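Long-range contact in Vv2_1132 (Vibrio vulnificus CMCP6, PDB 5Y9S), which probably regulates transcription as a LysR-type regulator, pairing a DNA-binding helix-turn-helix region with an effector-binding domain and assembling into tetramers: residues H149-I159 / I279-N289. Numbering follows the deposited sequence.
Sequences HSTDLLFTYNI and IDILCYRSTTN
In the LysR substrate-binding domain, a periplasmic-binding-protein-like fold, strand 153-157 pairs antiparallel with strand 277-286, joining the parallel strands 100-105 and 153-157 to a strand that returns late in the chain. L154 faces Y284 and T156 faces L282 as hydrogen-bonded pairs, each closed by two backbone bonds; L282 N reaches T156 O at 2.6 Å. Beyond them N158 N bonds to D280 O, and at the other end a water accepts from S286 N and donates to D152 O, linking the two backbones.

F155 and C283 form a non-hydrogen-bonded pair. With SG anti to the backbone N (chi1 -176°), C283 lays its sulfur over one face of the F155 ring, 3.8 Å from SG to the ring centroid. L153 CD2 joins the sulfur on this side, which helix 292-300 covers through F297 and W298. Further along, I281 CG1 meets Y157 CE1 at 3.5 Å, the two side chains running alongside each other. On the opposite side, packed by helix 139-147, T156 CG2 lies in the plane of the Y284 ring at its edge, 3.7 Å from CE2, while L154 runs alongside Y284, its CD2 4.0 Å from Y284 CD2.

Past the strands, H149, just beyond helix 139-147, closes it in a Schellman motif and meets the type I turn 286-289. N289 ND2 donates to H149 ND1 at 2.9 Å, with an N-H...N angle of 161°; imidazole and amide are nearly coplanar, 22° apart. H149 NE2 gives a weak, bent bond to T288 OG1. ND1 acting as acceptor is consistent with a neutral imidazole protonated on NE2. One well-aligned bond, with a weak one at NE2, thus ties the helix end to the turn, whereas the strands are held by backbone bonds and apolar faces.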
ATOM      1  N   HIS D 149     -24.092  18.452  -4.785  1.00 22.42           N
ATOM      2  CA  HIS D 149     -24.543  19.137  -3.568  1.00 29.07           C
ATOM      3  C   HIS D 149     -23.608  18.899  -2.377  1.00 28.82           C
ATOM      4  O   HIS D 149     -24.000  19.094  -1.215  1.00 25.08           O
ATOM      5  CB  HIS D 149     -25.974  18.743  -3.207  1.00 38.67           C
ATOM      6  CG  HIS D 149     -26.941  18.914  -4.336  1.00 55.97           C
ATOM      7  ND1 HIS D 149     -27.682  20.062  -4.516  1.00 60.66           N
ATOM      8  CD2 HIS D 149     -27.286  18.082  -5.347  1.00 58.21           C
ATOM      9  CE1 HIS D 149     -28.439  19.934  -5.591  1.00 57.50           C
ATOM     10  NE2 HIS D 149     -28.218  18.742  -6.113  1.00 59.85           N
ATOM     11  N   SER D 150     -22.362  18.481  -2.632  1.00 23.77           N
ATOM     12  CA  SER D 150     -21.386  18.397  -1.553  1.00 26.71           C
ATOM     13  C   SER D 150     -20.883  19.769  -1.133  1.00 29.08           C
ATOM     14  O   SER D 150     -20.253  19.887  -0.075  1.00 37.18           O
ATOM     15  CB  SER D 150     -20.209  17.504  -1.969  1.00 26.00           C
ATOM     16  OG  SER D 150     -19.487  18.047  -3.061  1.00 29.86           O
ATOM     17  N   THR D 151     -21.136  20.798  -1.941  1.00 28.46           N
ATOM     18  CA  THR D 151     -20.883  22.186  -1.577  1.00 25.11           C
ATOM     19  C   THR D 151     -21.983  23.033  -2.193  1.00 24.38           C
ATOM     20  O   THR D 151     -22.668  22.600  -3.119  1.00 34.15           O
ATOM     21  CB  THR D 151     -19.502  22.679  -2.040  1.00 22.93           C
ATOM     22  OG1 THR D 151     -19.148  23.850  -1.295  1.00 31.69           O
ATOM     23  CG2 THR D 151     -19.517  23.021  -3.514  1.00 26.64           C
ATOM     24  N   ASP D 152     -22.151  24.245  -1.668  1.00 17.50           N
ATOM     25  CA  ASP D 152     -23.277  25.098  -2.039  1.00 26.14           C
ATOM     26  C   ASP D 152     -22.913  26.240  -2.975  1.00 26.96           C
ATOM     27  O   ASP D 152     -23.696  26.560  -3.876  1.00 23.89           O
ATOM     28  CB  ASP D 152     -23.919  25.677  -0.781  1.00 22.90           C
ATOM     29  CG  ASP D 152     -24.352  24.593   0.182  1.00 32.70           C
ATOM     30  OD1 ASP D 152     -24.057  24.711   1.387  1.00 32.20           O
ATOM     31  OD2 ASP D 152     -24.978  23.613  -0.280  1.00 32.90           O
ATOM     32  N   LEU D 153     -21.765  26.884  -2.773  1.00 28.15           N
ATOM     33  CA  LEU D 153     -21.369  28.014  -3.601  1.00 31.95           C
ATOM     34  C   LEU D 153     -19.898  27.905  -3.957  1.00 28.82           C
ATOM     35  O   LEU D 153     -19.088  27.377  -3.191  1.00 27.89           O
ATOM     36  CB  LEU D 153     -21.619  29.364  -2.924  1.00 25.08           C
ATOM     37  CG  LEU D 153     -23.056  29.666  -2.495  1.00 30.71           C
ATOM     38  CD1 LEU D 153     -23.072  30.798  -1.479  1.00 23.08           C
ATOM     39  CD2 LEU D 153     -23.896  30.014  -3.705  1.00 37.53           C
ATOM     40  N   LEU D 154     -19.566  28.416  -5.132  1.00 26.68           N
ATOM     41  CA  LEU D 154     -18.193  28.477  -5.595  1.00 25.76           C
ATOM     42  C   LEU D 154     -17.922  29.901  -6.057  1.00 27.53           C
ATOM     43  O   LEU D 154     -18.663  30.439  -6.883  1.00 27.60           O
ATOM     44  CB  LEU D 154     -17.962  27.465  -6.721  1.00 19.08           C
ATOM     45  CG  LEU D 154     -16.753  27.738  -7.604  1.00 22.22           C
ATOM     46  CD1 LEU D 154     -15.451  27.279  -6.919  1.00 23.48           C
ATOM     47  CD2 LEU D 154     -16.923  27.091  -8.970  1.00 17.24           C
ATOM     48  N   PHE D 155     -16.897  30.526  -5.497  1.00 34.25           N
ATOM     49  CA  PHE D 155     -16.440  31.837  -5.948  1.00 23.84           C
ATOM     50  C   PHE D 155     -15.176  31.649  -6.766  1.00 23.44           C
ATOM     51  O   PHE D 155     -14.292  30.883  -6.368  1.00 27.41           O
ATOM     52  CB  PHE D 155     -16.175  32.754  -4.761  1.00 17.99           C
ATOM     53  CG  PHE D 155     -17.409  33.182  -4.061  1.00 25.55           C
ATOM     54  CD1 PHE D 155     -17.992  32.366  -3.106  1.00 30.13           C
ATOM     55  CD2 PHE D 155     -18.003  34.394  -4.360  1.00 23.34           C
ATOM     56  CE1 PHE D 155     -19.147  32.752  -2.459  1.00 28.90           C
ATOM     57  CE2 PHE D 155     -19.160  34.790  -3.720  1.00 27.87           C
ATOM     58  CZ  PHE D 155     -19.739  33.971  -2.772  1.00 28.80           C
ATOM     59  N   THR D 156     -15.093  32.325  -7.911  1.00 26.90           N
ATOM     60  CA  THR D 156     -13.949  32.118  -8.795  1.00 24.43           C
ATOM     61  C   THR D 156     -13.809  33.293  -9.753  1.00 17.59           C
ATOM     62  O   THR D 156     -14.751  34.055  -9.978  1.00 36.40           O
ATOM     63  CB  THR D 156     -14.088  30.809  -9.584  1.00 30.62           C
ATOM     64  OG1 THR D 156     -12.847  30.491 -10.231  1.00 21.16           O
ATOM     65  CG2 THR D 156     -15.195  30.942 -10.623  1.00 22.80           C
ATOM     66  N   TYR D 157     -12.605  33.435 -10.297  1.00 30.42           N
ATOM     67  CA  TYR D 157     -12.349  34.341 -11.412  1.00 36.38           C
ATOM     68  C   TYR D 157     -12.826  33.697 -12.712  1.00 46.90           C
ATOM     69  O   TYR D 157     -12.783  32.470 -12.868  1.00 45.58           O
ATOM     70  CB  TYR D 157     -10.855  34.671 -11.515  1.00 29.08           C
ATOM     71  CG  TYR D 157     -10.231  35.402 -10.328  1.00 28.46           C
ATOM     72  CD1 TYR D 157     -10.578  36.715 -10.039  1.00 30.69           C
ATOM     73  CD2 TYR D 157      -9.286  34.778  -9.512  1.00 27.99           C
ATOM     74  CE1 TYR D 157     -10.024  37.392  -8.969  1.00 32.72           C
ATOM     75  CE2 TYR D 157      -8.717  35.447  -8.432  1.00 28.47           C
ATOM     76  CZ  TYR D 157      -9.099  36.760  -8.168  1.00 32.65           C
ATOM     77  OH  TYR D 157      -8.563  37.456  -7.113  1.00 23.98           O
ATOM     78  N   ASN D 158     -13.280  34.534 -13.650  1.00 48.96           N
ATOM     79  CA  ASN D 158     -13.940  34.033 -14.858  1.00 61.24           C
ATOM     80  C   ASN D 158     -13.025  33.092 -15.634  1.00 61.88           C
ATOM     81  O   ASN D 158     -11.803  33.207 -15.592  1.00 60.69           O
ATOM     82  CB  ASN D 158     -14.364  35.190 -15.760  1.00 67.43           C
ATOM     83  CG  ASN D 158     -13.180  35.992 -16.255  1.00 75.02           C
ATOM     84  OD1 ASN D 158     -12.358  35.492 -17.023  1.00 78.63           O
ATOM     85  ND2 ASN D 158     -13.076  37.240 -15.803  1.00 74.01           N
ATOM     86  N   ILE D 159     -13.625  32.158 -16.359  1.00 73.03           N
ATOM     87  CA  ILE D 159     -12.889  31.064 -16.984  1.00 74.08           C
ATOM     88  C   ILE D 159     -12.922  31.248 -18.496  1.00 77.02           C
ATOM     89  O   ILE D 159     -13.996  31.245 -19.112  1.00 78.97           O
ATOM     90  CB  ILE D 159     -13.452  29.690 -16.578  1.00 64.47           C
ATOM     91  CG1 ILE D 159     -13.868  29.687 -15.103  1.00 54.83           C
ATOM     92  CG2 ILE D 159     -12.429  28.597 -16.846  1.00 61.03           C
ATOM     93  CD1 ILE D 159     -15.337  30.010 -14.887  1.00 51.38           C
ATOM     94  N   ILE D 279     -11.154  42.224 -14.915  1.00 28.61           N
ATOM     95  CA  ILE D 279     -11.326  40.902 -14.335  1.00 28.37           C
ATOM     96  C   ILE D 279     -12.671  40.858 -13.622  1.00 28.60           C
ATOM     97  O   ILE D 279     -13.127  41.859 -13.059  1.00 29.46           O
ATOM     98  CB  ILE D 279     -10.139  40.574 -13.399  1.00 33.32           C
ATOM     99  CG1 ILE D 279      -9.736  39.132 -13.539  1.00 44.49           C
ATOM    100  CG2 ILE D 279     -10.424  40.918 -11.942  1.00 33.42           C
ATOM    101  CD1 ILE D 279      -8.408  38.922 -12.927  1.00 58.20           C
ATOM    102  N   ASP D 280     -13.320  39.696 -13.672  1.00 30.90           N
ATOM    103  CA  ASP D 280     -14.624  39.493 -13.053  1.00 33.29           C
ATOM    104  C   ASP D 280     -14.519  38.379 -12.026  1.00 28.18           C
ATOM    105  O   ASP D 280     -13.787  37.406 -12.227  1.00 31.71           O
ATOM    106  CB  ASP D 280     -15.721  39.119 -14.078  1.00 39.57           C
ATOM    107  CG  ASP D 280     -15.631  39.910 -15.371  1.00 42.44           C
ATOM    108  OD1 ASP D 280     -15.508  41.151 -15.315  1.00 53.26           O
ATOM    109  OD2 ASP D 280     -15.710  39.284 -16.448  1.00 43.34           O
ATOM    110  N   ILE D 281     -15.255  38.519 -10.931  1.00 29.16           N
ATOM    111  CA  ILE D 281     -15.314  37.494  -9.899  1.00 27.96           C
ATOM    112  C   ILE D 281     -16.729  36.948  -9.879  1.00 34.06           C
ATOM    113  O   ILE D 281     -17.694  37.693  -9.651  1.00 23.68           O
ATOM    114  CB  ILE D 281     -14.907  38.035  -8.526  1.00 31.29           C
ATOM    115  CG1 ILE D 281     -13.399  38.296  -8.498  1.00 43.70           C
ATOM    116  CG2 ILE D 281     -15.292  37.030  -7.459  1.00 22.79           C
ATOM    117  CD1 ILE D 281     -12.975  39.296  -7.460  1.00 47.48           C
ATOM    118  N   LEU D 282     -16.851  35.647 -10.110  1.00 29.74           N
ATOM    119  CA  LEU D 282     -18.136  35.001 -10.308  1.00 32.20           C
ATOM    120  C   LEU D 282     -18.496  34.178  -9.086  1.00 33.56           C
ATOM    121  O   LEU D 282     -17.620  33.687  -8.371  1.00 35.90           O
ATOM    122  CB  LEU D 282     -18.107  34.104 -11.549  1.00 24.06           C
ATOM    123  CG  LEU D 282     -17.631  34.896 -12.765  1.00 30.20           C
ATOM    124  CD1 LEU D 282     -17.469  34.028 -13.992  1.00 36.12           C
ATOM    125  CD2 LEU D 282     -18.609  36.029 -13.009  1.00 31.60           C
ATOM    126  N   CYS D 283     -19.796  34.052  -8.844  1.00 31.50           N
ATOM    127  CA  CYS D 283     -20.316  33.080  -7.898  1.00 29.98           C
ATOM    128  C   CYS D 283     -21.209  32.107  -8.655  1.00 34.02           C
ATOM    129  O   CYS D 283     -22.140  32.529  -9.350  1.00 43.58           O
ATOM    130  CB  CYS D 283     -21.080  33.754  -6.763  1.00 29.85           C
ATOM    131  SG  CYS D 283     -21.619  32.554  -5.525  1.00 41.24           S
ATOM    132  N   TYR D 284     -20.918  30.815  -8.523  1.00 24.31           N
ATOM    133  CA  TYR D 284     -21.654  29.725  -9.147  1.00 26.02           C
ATOM    134  C   TYR D 284     -22.474  28.964  -8.119  1.00 36.03           C
ATOM    135  O   TYR D 284     -22.057  28.813  -6.964  1.00 39.46           O
ATOM    136  CB  TYR D 284     -20.714  28.724  -9.805  1.00 17.90           C
ATOM    137  CG  TYR D 284     -20.130  29.169 -11.103  1.00 30.00           C
ATOM    138  CD1 TYR D 284     -20.789  28.922 -12.294  1.00 27.31           C
ATOM    139  CD2 TYR D 284     -18.889  29.790 -11.146  1.00 30.34           C
ATOM    140  CE1 TYR D 284     -20.240  29.303 -13.497  1.00 35.09           C
ATOM    141  CE2 TYR D 284     -18.333  30.175 -12.346  1.00 35.98           C
ATOM    142  CZ  TYR D 284     -19.016  29.937 -13.518  1.00 42.73           C
ATOM    143  OH  TYR D 284     -18.471  30.327 -14.720  1.00 52.70           O
ATOM    144  N   ARG D 285     -23.619  28.435  -8.561  1.00 31.89           N
ATOM    145  CA  ARG D 285     -24.443  27.585  -7.708  1.00 30.65           C
ATOM    146  C   ARG D 285     -25.112  26.503  -8.545  1.00 37.17           C
ATOM    147  O   ARG D 285     -25.122  26.554  -9.776  1.00 43.64           O
ATOM    148  CB  ARG D 285     -25.478  28.409  -6.943  1.00 25.21           C
ATOM    149  CG  ARG D 285     -26.746  28.677  -7.722  1.00 36.48           C
ATOM    150  CD  ARG D 285     -27.916  29.011  -6.790  1.00 41.06           C
ATOM    151  NE  ARG D 285     -28.879  29.893  -7.445  1.00 43.37           N
ATOM    152  CZ  ARG D 285     -29.832  30.574  -6.813  1.00 45.40           C
ATOM    153  NH1 ARG D 285     -29.974  30.482  -5.495  1.00 43.62           N
ATOM    154  NH2 ARG D 285     -30.644  31.356  -7.509  1.00 46.06           N
ATOM    155  N   SER D 286     -25.669  25.506  -7.857  1.00 37.46           N
ATOM    156  CA  SER D 286     -26.388  24.423  -8.512  1.00 34.64           C
ATOM    157  C   SER D 286     -27.833  24.816  -8.763  1.00 40.14           C
ATOM    158  O   SER D 286     -28.496  25.384  -7.890  1.00 38.62           O
ATOM    159  CB  SER D 286     -26.372  23.148  -7.671  1.00 36.58           C
ATOM    160  OG  SER D 286     -27.093  22.128  -8.341  1.00 35.51           O
ATOM    161  N   THR D 287     -28.332  24.474  -9.955  1.00 41.23           N
ATOM    162  CA  THR D 287     -29.730  24.753 -10.269  1.00 44.24           C
ATOM    163  C   THR D 287     -30.681  23.851  -9.485  1.00 39.60           C
ATOM    164  O   THR D 287     -31.786  24.280  -9.142  1.00 47.33           O
ATOM    165  CB  THR D 287     -29.971  24.619 -11.772  1.00 40.80           C
ATOM    166  OG1 THR D 287     -29.525  23.332 -12.207  1.00 44.92           O
ATOM    167  CG2 THR D 287     -29.197  25.694 -12.540  1.00 32.03           C
ATOM    168  N   THR D 288     -30.261  22.621  -9.164  1.00 36.63           N
ATOM    169  CA  THR D 288     -31.052  21.651  -8.412  1.00 39.33           C
ATOM    170  C   THR D 288     -30.885  21.756  -6.893  1.00 51.87           C
ATOM    171  O   THR D 288     -31.239  20.811  -6.184  1.00 53.93           O
ATOM    172  CB  THR D 288     -30.695  20.220  -8.842  1.00 44.22           C
ATOM    173  OG1 THR D 288     -29.337  19.921  -8.487  1.00 50.19           O
ATOM    174  CG2 THR D 288     -30.862  20.041 -10.333  1.00 44.69           C
ATOM    175  N   ASN D 289     -30.347  22.856  -6.372  1.00 54.18           N
ATOM    176  CA  ASN D 289     -30.104  23.008  -4.937  1.00 53.93           C
ATOM    177  C   ASN D 289     -30.966  24.156  -4.435  1.00 56.10           C
ATOM    178  O   ASN D 289     -30.686  25.325  -4.732  1.00 61.54           O
ATOM    179  CB  ASN D 289     -28.624  23.265  -4.647  1.00 56.78           C
ATOM    180  CG  ASN D 289     -28.315  23.358  -3.157  1.00 56.25           C
ATOM    181  OD1 ASN D 289     -28.597  24.366  -2.503  1.00 48.02           O
ATOM    182  ND2 ASN D 289     -27.698  22.313  -2.625  1.00 61.27           N
TER
HETATM  183  O   HOH W   1     -25.241  24.756  -5.149  1.00 31.50           O